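Local coordinates for thymine dioxygenase (Neurospora crassa, PDB 5C3P), which probably oxidises thymine with molecular oxygen and 2-oxoglutarate, as a metal-dependent member of the iron/ascorbate-dependent oxidoreductase family, at residues K120-I125 with I190-H195; S221-F226 with S290-C295. One frame throughout, in Å; residues are numbered along the deposited sequence.

Contact 1 of 2, residues K120-I125 with I190-H195; sequences KESYEI and ILRLLH. With AKG (2-oxoglutaric acid), chain F.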
ATOM      1  N   LYS A 120      -4.598 -14.654   3.773  1.00 34.81           N
ATOM      2  CA  LYS A 120      -3.392 -14.058   3.218  1.00 35.39           C
ATOM      3  C   LYS A 120      -2.204 -14.302   4.118  1.00 34.74           C
ATOM      4  O   LYS A 120      -2.356 -14.583   5.296  1.00 34.13           O
ATOM      5  CB  LYS A 120      -3.573 -12.541   3.055  1.00 36.38           C
ATOM      6  CG  LYS A 120      -3.544 -11.768   4.364  1.00 38.45           C
ATOM      7  CD  LYS A 120      -3.679 -10.264   4.164  1.00 40.86           C
ATOM      8  CE  LYS A 120      -3.205  -9.507   5.396  1.00 43.00           C
ATOM      9  NZ  LYS A 120      -3.481  -8.044   5.318  1.00 45.03           N
ATOM     10  N   GLU A 121      -1.018 -14.175   3.550  1.00 34.16           N
ATOM     11  CA  GLU A 121       0.203 -14.124   4.342  1.00 34.66           C
ATOM     12  C   GLU A 121       1.063 -12.996   3.780  1.00 33.50           C
ATOM     13  O   GLU A 121       0.820 -12.509   2.665  1.00 32.16           O
ATOM     14  CB  GLU A 121       0.928 -15.467   4.315  1.00 36.37           C
ATOM     15  CG  GLU A 121       1.243 -15.985   2.923  1.00 38.86           C
ATOM     16  CD  GLU A 121       1.812 -17.394   2.923  1.00 41.57           C
ATOM     17  OE1 GLU A 121       2.231 -17.889   3.989  1.00 45.49           O
ATOM     18  OE2 GLU A 121       1.844 -18.015   1.847  1.00 42.89           O
ATOM     19  N   SER A 122       2.038 -12.548   4.556  1.00 31.76           N
ATOM     20  CA  SER A 122       2.839 -11.417   4.132  1.00 33.49           C
ATOM     21  C   SER A 122       4.265 -11.475   4.650  1.00 32.64           C
ATOM     22  O   SER A 122       4.605 -12.285   5.511  1.00 32.57           O
ATOM     23  CB  SER A 122       2.158 -10.079   4.489  1.00 33.09           C
ATOM     24  OG  SER A 122       2.232  -9.806   5.868  1.00 34.99           O
ATOM     25  N   TYR A 123       5.101 -10.641   4.050  1.00 32.02           N
ATOM     26  CA  TYR A 123       6.496 -10.537   4.419  1.00 33.30           C
ATOM     27  C   TYR A 123       6.893  -9.091   4.268  1.00 33.24           C
ATOM     28  O   TYR A 123       6.804  -8.524   3.184  1.00 32.44           O
ATOM     29  CB  TYR A 123       7.369 -11.429   3.544  1.00 34.61           C
ATOM     30  CG  TYR A 123       8.832 -11.420   3.943  1.00 37.66           C
ATOM     31  CD1 TYR A 123       9.294 -12.207   4.992  1.00 39.52           C
ATOM     32  CD2 TYR A 123       9.752 -10.623   3.275  1.00 39.53           C
ATOM     33  CE1 TYR A 123      10.634 -12.201   5.357  1.00 41.31           C
ATOM     34  CE2 TYR A 123      11.093 -10.617   3.633  1.00 40.31           C
ATOM     35  CZ  TYR A 123      11.526 -11.400   4.674  1.00 40.15           C
ATOM     36  OH  TYR A 123      12.855 -11.379   5.021  1.00 43.24           O
ATOM     37  N   GLU A 124       7.312  -8.494   5.372  1.00 35.21           N
ATOM     38  CA  GLU A 124       7.585  -7.068   5.422  1.00 35.68           C
ATOM     39  C   GLU A 124       9.071  -6.771   5.555  1.00 33.23           C
ATOM     40  O   GLU A 124       9.783  -7.388   6.346  1.00 30.68           O
ATOM     41  CB  GLU A 124       6.820  -6.458   6.581  1.00 39.78           C
ATOM     42  CG  GLU A 124       5.336  -6.371   6.306  1.00 44.75           C
ATOM     43  CD  GLU A 124       4.503  -6.944   7.425  1.00 51.55           C
ATOM     44  OE1 GLU A 124       3.665  -6.183   7.944  1.00 59.13           O
ATOM     45  OE2 GLU A 124       4.689  -8.149   7.777  1.00 54.14           O
ATOM     46  N   ILE A 125       9.507  -5.795   4.772  1.00 32.33           N
ATOM     47  CA  ILE A 125      10.894  -5.409   4.667  1.00 34.00           C
ATOM     48  C   ILE A 125      10.955  -3.911   4.879  1.00 32.54           C
ATOM     49  O   ILE A 125      10.199  -3.175   4.252  1.00 29.97           O
ATOM     50  CB  ILE A 125      11.425  -5.771   3.268  1.00 36.03           C
ATOM     51  CG1 ILE A 125      11.429  -7.293   3.089  1.00 37.86           C
ATOM     52  CG2 ILE A 125      12.809  -5.190   3.019  1.00 36.28           C
ATOM     53  CD1 ILE A 125      11.333  -7.707   1.636  1.00 39.30           C
ATOM     54  N   ILE A 190       7.926   0.744   4.263  1.00 29.32           N
ATOM     55  CA  ILE A 190       7.781  -0.705   4.432  1.00 29.86           C
ATOM     56  C   ILE A 190       7.368  -1.313   3.099  1.00 30.30           C
ATOM     57  O   ILE A 190       6.340  -0.934   2.526  1.00 29.54           O
ATOM     58  CB  ILE A 190       6.710  -1.070   5.486  1.00 30.90           C
ATOM     59  CG1 ILE A 190       7.112  -0.540   6.874  1.00 32.26           C
ATOM     60  CG2 ILE A 190       6.464  -2.584   5.536  1.00 30.87           C
ATOM     61  CD1 ILE A 190       8.365  -1.159   7.463  1.00 32.57           C
ATOM     62  N   LEU A 191       8.174  -2.267   2.630  1.00 29.52           N
ATOM     63  CA  LEU A 191       7.857  -3.075   1.478  1.00 29.26           C
ATOM     64  C   LEU A 191       7.137  -4.315   1.979  1.00 29.47           C
ATOM     65  O   LEU A 191       7.726  -5.126   2.687  1.00 29.59           O
ATOM     66  CB  LEU A 191       9.148  -3.472   0.739  1.00 30.19           C
ATOM     67  CG  LEU A 191       9.018  -4.446  -0.451  1.00 31.11           C
ATOM     68  CD1 LEU A 191       8.199  -3.851  -1.582  1.00 30.84           C
ATOM     69  CD2 LEU A 191      10.393  -4.839  -0.964  1.00 31.49           C
ATOM     70  N   ARG A 192       5.867  -4.469   1.608  1.00 29.35           N
ATOM     71  CA  ARG A 192       5.088  -5.637   2.017  1.00 29.01           C
ATOM     72  C   ARG A 192       4.746  -6.549   0.842  1.00 29.36           C
ATOM     73  O   ARG A 192       3.930  -6.197  -0.014  1.00 32.17           O
ATOM     74  CB  ARG A 192       3.792  -5.214   2.713  1.00 30.01           C
ATOM     75  CG  ARG A 192       2.953  -6.397   3.222  1.00 29.89           C
ATOM     76  CD  ARG A 192       1.567  -5.969   3.675  1.00 30.28           C
ATOM     77  NE  ARG A 192       1.581  -5.384   5.002  1.00 30.69           N
ATOM     78  CZ  ARG A 192       0.531  -4.822   5.599  1.00 32.61           C
ATOM     79  NH1 ARG A 192      -0.643  -4.732   4.983  1.00 31.78           N
ATOM     80  NH2 ARG A 192       0.668  -4.319   6.822  1.00 33.53           N
ATOM     81  N   LEU A 193       5.342  -7.736   0.826  1.00 28.86           N
ATOM     82  CA  LEU A 193       4.954  -8.780  -0.123  1.00 28.78           C
ATOM     83  C   LEU A 193       3.695  -9.480   0.398  1.00 28.69           C
ATOM     84  O   LEU A 193       3.640  -9.845   1.569  1.00 29.09           O
ATOM     85  CB  LEU A 193       6.069  -9.801  -0.281  1.00 28.42           C
ATOM     86  CG  LEU A 193       7.476  -9.241  -0.543  1.00 29.36           C
ATOM     87  CD1 LEU A 193       8.476 -10.385  -0.638  1.00 29.47           C
ATOM     88  CD2 LEU A 193       7.511  -8.394  -1.799  1.00 29.03           C
ATOM     89  N   LEU A 194       2.701  -9.657  -0.468  1.00 27.99           N
ATOM     90  CA  LEU A 194       1.455 -10.310  -0.098  1.00 28.98           C
ATOM     91  C   LEU A 194       1.176 -11.516  -0.964  1.00 28.67           C
ATOM     92  O   LEU A 194       1.426 -11.526  -2.175  1.00 26.94           O
ATOM     93  CB  LEU A 194       0.272  -9.352  -0.206  1.00 30.36           C
ATOM     94  CG  LEU A 194       0.252  -8.229   0.827  1.00 32.62           C
ATOM     95  CD1 LEU A 194      -0.371  -6.959   0.265  1.00 32.74           C
ATOM     96  CD2 LEU A 194      -0.472  -8.690   2.083  1.00 34.40           C
ATOM     97  N   HIS A 195       0.639 -12.542  -0.325  1.00 28.59           N
ATOM     98  CA  HIS A 195       0.249 -13.746  -1.018  1.00 29.48           C
ATOM     99  C   HIS A 195      -1.108 -14.140  -0.495  1.00 29.28           C
ATOM    100  O   HIS A 195      -1.268 -14.368   0.703  1.00 29.73           O
ATOM    101  CB  HIS A 195       1.262 -14.859  -0.759  1.00 30.90           C
ATOM    102  CG  HIS A 195       0.848 -16.205  -1.283  1.00 32.92           C
ATOM    103  ND1 HIS A 195       0.837 -17.338  -0.495  1.00 35.29           N
ATOM    104  CD2 HIS A 195       0.450 -16.604  -2.513  1.00 34.62           C
ATOM    105  CE1 HIS A 195       0.446 -18.375  -1.215  1.00 34.35           C
ATOM    106  NE2 HIS A 195       0.211 -17.958  -2.445  1.00 34.92           N
TER
HETATM  107  C1  AKG F 402      -2.771  -3.444   2.183  1.00 43.53           C
HETATM  108  O1  AKG F 402      -2.783  -2.370   2.824  1.00 43.66           O
HETATM  109  O2  AKG F 402      -2.020  -4.392   2.518  1.00 42.95           O
HETATM  110  C2  AKG F 402      -3.676  -3.580   1.028  1.00 44.30           C
HETATM  111  O5  AKG F 402      -4.573  -2.758   0.846  1.00 43.23           O
HETATM  112  C3  AKG F 402      -3.490  -4.741   0.072  1.00 43.43           C
HETATM  113  C4  AKG F 402      -4.241  -4.521  -1.237  1.00 41.75           C
HETATM  114  C5  AKG F 402      -3.934  -5.579  -2.272  1.00 41.01           C
HETATM  115  O3  AKG F 402      -4.256  -5.338  -3.453  1.00 41.37           O
HETATM  116  O4  AKG F 402      -3.411  -6.664  -1.933  1.00 39.30           O

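Contact 2 of 2, residues S221-F226 with S290-C295; sequences SITLLF and SIAYFC. With AKG (2-oxoglutaric acid), chain F.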
ATOM      1  N   SER A 221       1.527   7.995   4.450  1.00 31.63           N
ATOM      2  CA  SER A 221       1.309   9.059   3.489  1.00 32.88           C
ATOM      3  C   SER A 221       0.800   8.514   2.149  1.00 33.35           C
ATOM      4  O   SER A 221      -0.323   8.827   1.723  1.00 35.25           O
ATOM      5  CB  SER A 221       2.559   9.911   3.315  1.00 32.82           C
ATOM      6  OG  SER A 221       3.714   9.092   3.267  1.00 36.17           O
ATOM      7  N   ILE A 222       1.622   7.700   1.503  1.00 31.26           N
ATOM      8  CA  ILE A 222       1.332   7.186   0.177  1.00 32.45           C
ATOM      9  C   ILE A 222       1.589   5.673   0.191  1.00 30.46           C
ATOM     10  O   ILE A 222       2.513   5.205   0.851  1.00 29.18           O
ATOM     11  CB  ILE A 222       2.214   7.928  -0.857  1.00 35.64           C
ATOM     12  CG1 ILE A 222       1.644   9.328  -1.143  1.00 37.33           C
ATOM     13  CG2 ILE A 222       2.438   7.131  -2.133  1.00 36.35           C
ATOM     14  CD1 ILE A 222       0.422   9.379  -2.027  1.00 37.84           C
ATOM     15  N   THR A 223       0.748   4.916  -0.504  1.00 28.21           N
ATOM     16  CA  THR A 223       1.005   3.494  -0.749  1.00 27.71           C
ATOM     17  C   THR A 223       1.105   3.245  -2.250  1.00 27.92           C
ATOM     18  O   THR A 223       0.246   3.691  -3.023  1.00 28.37           O
ATOM     19  CB  THR A 223      -0.102   2.599  -0.160  1.00 27.11           C
ATOM     20  OG1 THR A 223      -0.174   2.808   1.237  1.00 26.34           O
ATOM     21  CG2 THR A 223       0.165   1.122  -0.418  1.00 27.55           C
ATOM     22  N   LEU A 224       2.169   2.558  -2.652  1.00 28.46           N
ATOM     23  CA  LEU A 224       2.354   2.126  -4.039  1.00 29.31           C
ATOM     24  C   LEU A 224       1.960   0.679  -4.103  1.00 29.44           C
ATOM     25  O   LEU A 224       2.586  -0.153  -3.442  1.00 31.03           O
ATOM     26  CB  LEU A 224       3.822   2.242  -4.457  1.00 30.78           C
ATOM     27  CG  LEU A 224       4.504   3.569  -4.197  1.00 31.42           C
ATOM     28  CD1 LEU A 224       5.971   3.478  -4.592  1.00 32.23           C
ATOM     29  CD2 LEU A 224       3.790   4.652  -4.982  1.00 32.14           C
ATOM     30  N   LEU A 225       0.918   0.374  -4.872  1.00 29.10           N
ATOM     31  CA  LEU A 225       0.354  -0.976  -4.903  1.00 29.50           C
ATOM     32  C   LEU A 225       0.525  -1.622  -6.273  1.00 28.89           C
ATOM     33  O   LEU A 225      -0.064  -1.176  -7.268  1.00 27.62           O
ATOM     34  CB  LEU A 225      -1.135  -0.962  -4.520  1.00 31.69           C
ATOM     35  CG  LEU A 225      -1.813  -2.335  -4.587  1.00 35.29           C
ATOM     36  CD1 LEU A 225      -1.290  -3.267  -3.497  1.00 35.13           C
ATOM     37  CD2 LEU A 225      -3.323  -2.196  -4.485  1.00 38.99           C
ATOM     38  N   PHE A 226       1.319  -2.688  -6.300  1.00 27.76           N
ATOM     39  CA  PHE A 226       1.544  -3.476  -7.489  1.00 27.69           C
ATOM     40  C   PHE A 226       0.687  -4.734  -7.393  1.00 27.60           C
ATOM     41  O   PHE A 226       0.858  -5.530  -6.478  1.00 28.41           O
ATOM     42  CB  PHE A 226       3.024  -3.851  -7.585  1.00 27.98           C
ATOM     43  CG  PHE A 226       3.956  -2.667  -7.591  1.00 29.04           C
ATOM     44  CD1 PHE A 226       4.353  -2.063  -6.402  1.00 29.21           C
ATOM     45  CD2 PHE A 226       4.446  -2.158  -8.786  1.00 28.82           C
ATOM     46  CE1 PHE A 226       5.220  -0.978  -6.405  1.00 29.77           C
ATOM     47  CE2 PHE A 226       5.317  -1.075  -8.792  1.00 29.32           C
ATOM     48  CZ  PHE A 226       5.701  -0.479  -7.603  1.00 28.45           C
ATOM     49  N   SER A 290       0.284  -9.610  -4.645  1.00 27.69           N
ATOM     50  CA  SER A 290       0.410  -8.167  -4.731  1.00 26.87           C
ATOM     51  C   SER A 290       1.581  -7.745  -3.874  1.00 28.04           C
ATOM     52  O   SER A 290       2.095  -8.528  -3.060  1.00 27.62           O
ATOM     53  CB  SER A 290      -0.874  -7.479  -4.251  1.00 27.07           C
ATOM     54  OG  SER A 290      -1.046  -7.696  -2.869  1.00 26.71           O
ATOM     55  N   ILE A 291       2.001  -6.503  -4.074  1.00 28.10           N
ATOM     56  CA  ILE A 291       3.109  -5.907  -3.341  1.00 28.85           C
ATOM     57  C   ILE A 291       2.723  -4.467  -3.024  1.00 29.33           C
ATOM     58  O   ILE A 291       2.457  -3.686  -3.936  1.00 28.15           O
ATOM     59  CB  ILE A 291       4.421  -5.924  -4.159  1.00 30.16           C
ATOM     60  CG1 ILE A 291       4.851  -7.363  -4.460  1.00 31.04           C
ATOM     61  CG2 ILE A 291       5.543  -5.218  -3.399  1.00 31.28           C
ATOM     62  CD1 ILE A 291       6.018  -7.473  -5.416  1.00 30.96           C
ATOM     63  N   ALA A 292       2.656  -4.152  -1.731  1.00 30.04           N
ATOM     64  CA  ALA A 292       2.360  -2.808  -1.251  1.00 30.44           C
ATOM     65  C   ALA A 292       3.613  -2.177  -0.650  1.00 30.09           C
ATOM     66  O   ALA A 292       4.269  -2.767   0.199  1.00 32.18           O
ATOM     67  CB  ALA A 292       1.253  -2.849  -0.208  1.00 30.94           C
ATOM     68  N   TYR A 293       3.936  -0.971  -1.083  1.00 27.96           N
ATOM     69  CA  TYR A 293       5.076  -0.260  -0.538  1.00 28.65           C
ATOM     70  C   TYR A 293       4.529   0.947   0.190  1.00 27.87           C
ATOM     71  O   TYR A 293       4.052   1.895  -0.440  1.00 27.43           O
ATOM     72  CB  TYR A 293       6.020   0.139  -1.667  1.00 28.26           C
ATOM     73  CG  TYR A 293       7.312   0.762  -1.216  1.00 29.09           C
ATOM     74  CD1 TYR A 293       8.379  -0.020  -0.807  1.00 30.19           C
ATOM     75  CD2 TYR A 293       7.468   2.138  -1.214  1.00 30.11           C
ATOM     76  CE1 TYR A 293       9.580   0.566  -0.408  1.00 32.09           C
ATOM     77  CE2 TYR A 293       8.654   2.730  -0.818  1.00 30.60           C
ATOM     78  CZ  TYR A 293       9.706   1.937  -0.428  1.00 29.84           C
ATOM     79  OH  TYR A 293      10.866   2.532  -0.038  1.00 31.83           O
ATOM     80  N   PHE A 294       4.542   0.863   1.515  1.00 28.71           N
ATOM     81  CA  PHE A 294       3.953   1.875   2.376  1.00 28.91           C
ATOM     82  C   PHE A 294       4.988   2.947   2.629  1.00 30.19           C
ATOM     83  O   PHE A 294       6.051   2.679   3.229  1.00 29.70           O
ATOM     84  CB  PHE A 294       3.491   1.264   3.699  1.00 29.40           C
ATOM     85  CG  PHE A 294       2.437   0.211   3.537  1.00 29.53           C
ATOM     86  CD1 PHE A 294       1.112   0.564   3.289  1.00 29.19           C
ATOM     87  CD2 PHE A 294       2.763  -1.137   3.624  1.00 29.03           C
ATOM     88  CE1 PHE A 294       0.137  -0.412   3.134  1.00 29.42           C
ATOM     89  CE2 PHE A 294       1.795  -2.116   3.476  1.00 28.76           C
ATOM     90  CZ  PHE A 294       0.478  -1.758   3.227  1.00 28.60           C
ATOM     91  N   CYS A 295       4.684   4.144   2.132  1.00 30.45           N
ATOM     92  CA  CYS A 295       5.551   5.293   2.271  1.00 32.07           C
ATOM     93  C   CYS A 295       5.090   6.134   3.459  1.00 33.19           C
ATOM     94  O   CYS A 295       3.884   6.338   3.671  1.00 33.04           O
ATOM     95  CB  CYS A 295       5.550   6.144   1.008  1.00 32.84           C
ATOM     96  SG  CYS A 295       5.875   5.257  -0.539  1.00 35.19           S
TER
HETATM   97  C1  AKG F 402      -2.771  -3.444   2.183  1.00 43.53           C
HETATM   98  O1  AKG F 402      -2.783  -2.370   2.824  1.00 43.66           O
HETATM   99  O2  AKG F 402      -2.020  -4.392   2.518  1.00 42.95           O
HETATM  100  C2  AKG F 402      -3.676  -3.580   1.028  1.00 44.30           C
HETATM  101  O5  AKG F 402      -4.573  -2.758   0.846  1.00 43.23           O
HETATM  102  C3  AKG F 402      -3.490  -4.741   0.072  1.00 43.43           C
HETATM  103  C4  AKG F 402      -4.241  -4.521  -1.237  1.00 41.75           C
HETATM  104  C5  AKG F 402      -3.934  -5.579  -2.272  1.00 41.01           C
HETATM  105  O3  AKG F 402      -4.256  -5.338  -3.453  1.00 41.37           O
HETATM  106  O4  AKG F 402      -3.411  -6.664  -1.933  1.00 39.30           O

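Contact 1 of 2, residues K120-I125 with I190-H195
His195 offers its imidazole edge to the Glu121 carboxylate: ND1 donates to OE2 at 2.6 Å, close to the ring plane and on the anti lone pair of OE2. Ring and carboxylate planes stand 32° apart, with the side chains lying alongside each other. Tyr289 stacks on the His195 ring and Phe71 also meets it, while Glu121 OE1 is held by Lys78 and Tyr92; this buried carboxylate thus has both oxygens bonded. On the opposite face of the sheet, with Ser122, Glu124 and Leu194, the Arg192 guanidinium takes two acidic partners at its edge. NH1 makes a weak bond to O2 of 2-oxoglutarate (2.8 Å), and NE forms a long salt bridge with Glu124 OE1 (3.7 Å), whose carboxylate plane is turned 79° from the guanidinium. With CG anti to the backbone N (chi1 -178°) and the chain bent about CG-CD, Arg192 runs beside Glu124, CG to CG 3.9 Å, before turning to the ligand. With an alanine here the NH1 bond to O2 goes, and Glu124 OE1 would probably be left without its long ionic partner. Leu194 CD2 packs on Ser122 CB (3.8 Å). In the backbone ladder Tyr123 N donates to Leu193 O at 3.0 Å. Strand 121-125 thus extends the sheet beyond strand 190-200 of the double-stranded beta-helix (jelly-roll), whose ligand-facing side is typical of 2-oxoglutarate dioxygenases.

Contact 2 of 2, residues S221-F226 with S290-C295
Thr223 and Phe294 lie side by side as a non-hydrogen-bonded pair on two antiparallel strands of the jelly-roll sheet typical of 2-oxoglutarate dioxygenases, in a ladder that ends in a classic beta bulge. From Thr223 CB, which sits 4.2 Å from Phe294 CD1, the side chain forks. OG1 comes obliquely to the ring, 3.3 Å from Phe294 CD1, and is hydrogen-bonded to metal-binding Asp218, so that Thr223 is a second-shell residue beside the metal site. With OG1 beside the backbone N (chi1 -60°), CG2 is anti to that N; it lies 3.9 Å from Phe294 CD1 and also touches Ala292 CB. Phe294 turns its edge to the ligand, with CZ 3.3 Å from O1 of 2-oxoglutarate. At the other end of the ligand, Ser290 OG donates to O4 at 2.7 Å, and Leu225 lays CD2 against O3; 2-oxoglutarate is also hydrogen-bonded by Tyr196 and Arg288. Leu224, Phe226, Ile291 and Tyr293 fill the reverse face, where Leu224 CD1 touches Tyr293 CD2 at 3.9 Å. There the Phe226 ring has Ile291 O at its edge, and helix 147-173 packs on it through Phe154. At the bulge Ser221 and Ile222 both face Cys295. Cys295 O accepts from Ser221 N and, more weakly, from Ile222 N. Ser221 OG donates to the same Cys295 O at 2.8 Å, reaching it from above the carbonyl plane, with a C=O...OG angle of only 101°.

From the N terminus, the chain passes strand 121-125, runs through a long excursion that includes helix 147-173, and returns at 190-195 to close contact 1. It then lays down 221-226 and, after several short strands, comes back at 290-295 to close contact 2. The two loops follow in series, neither nested nor crossed, yet their returning strands are neighbours: Arg192 N lies 2.7 Å from Ala292 O, probably a hydrogen bond. The four strands therefore lie side by side in one sheet, in the order 121-125, 190-200, 284-295, 222-227. Helix 147-173, part of the first loop, packs against Leu191 and Ile291, while the opposite face of both contacts reaches 2-oxoglutarate.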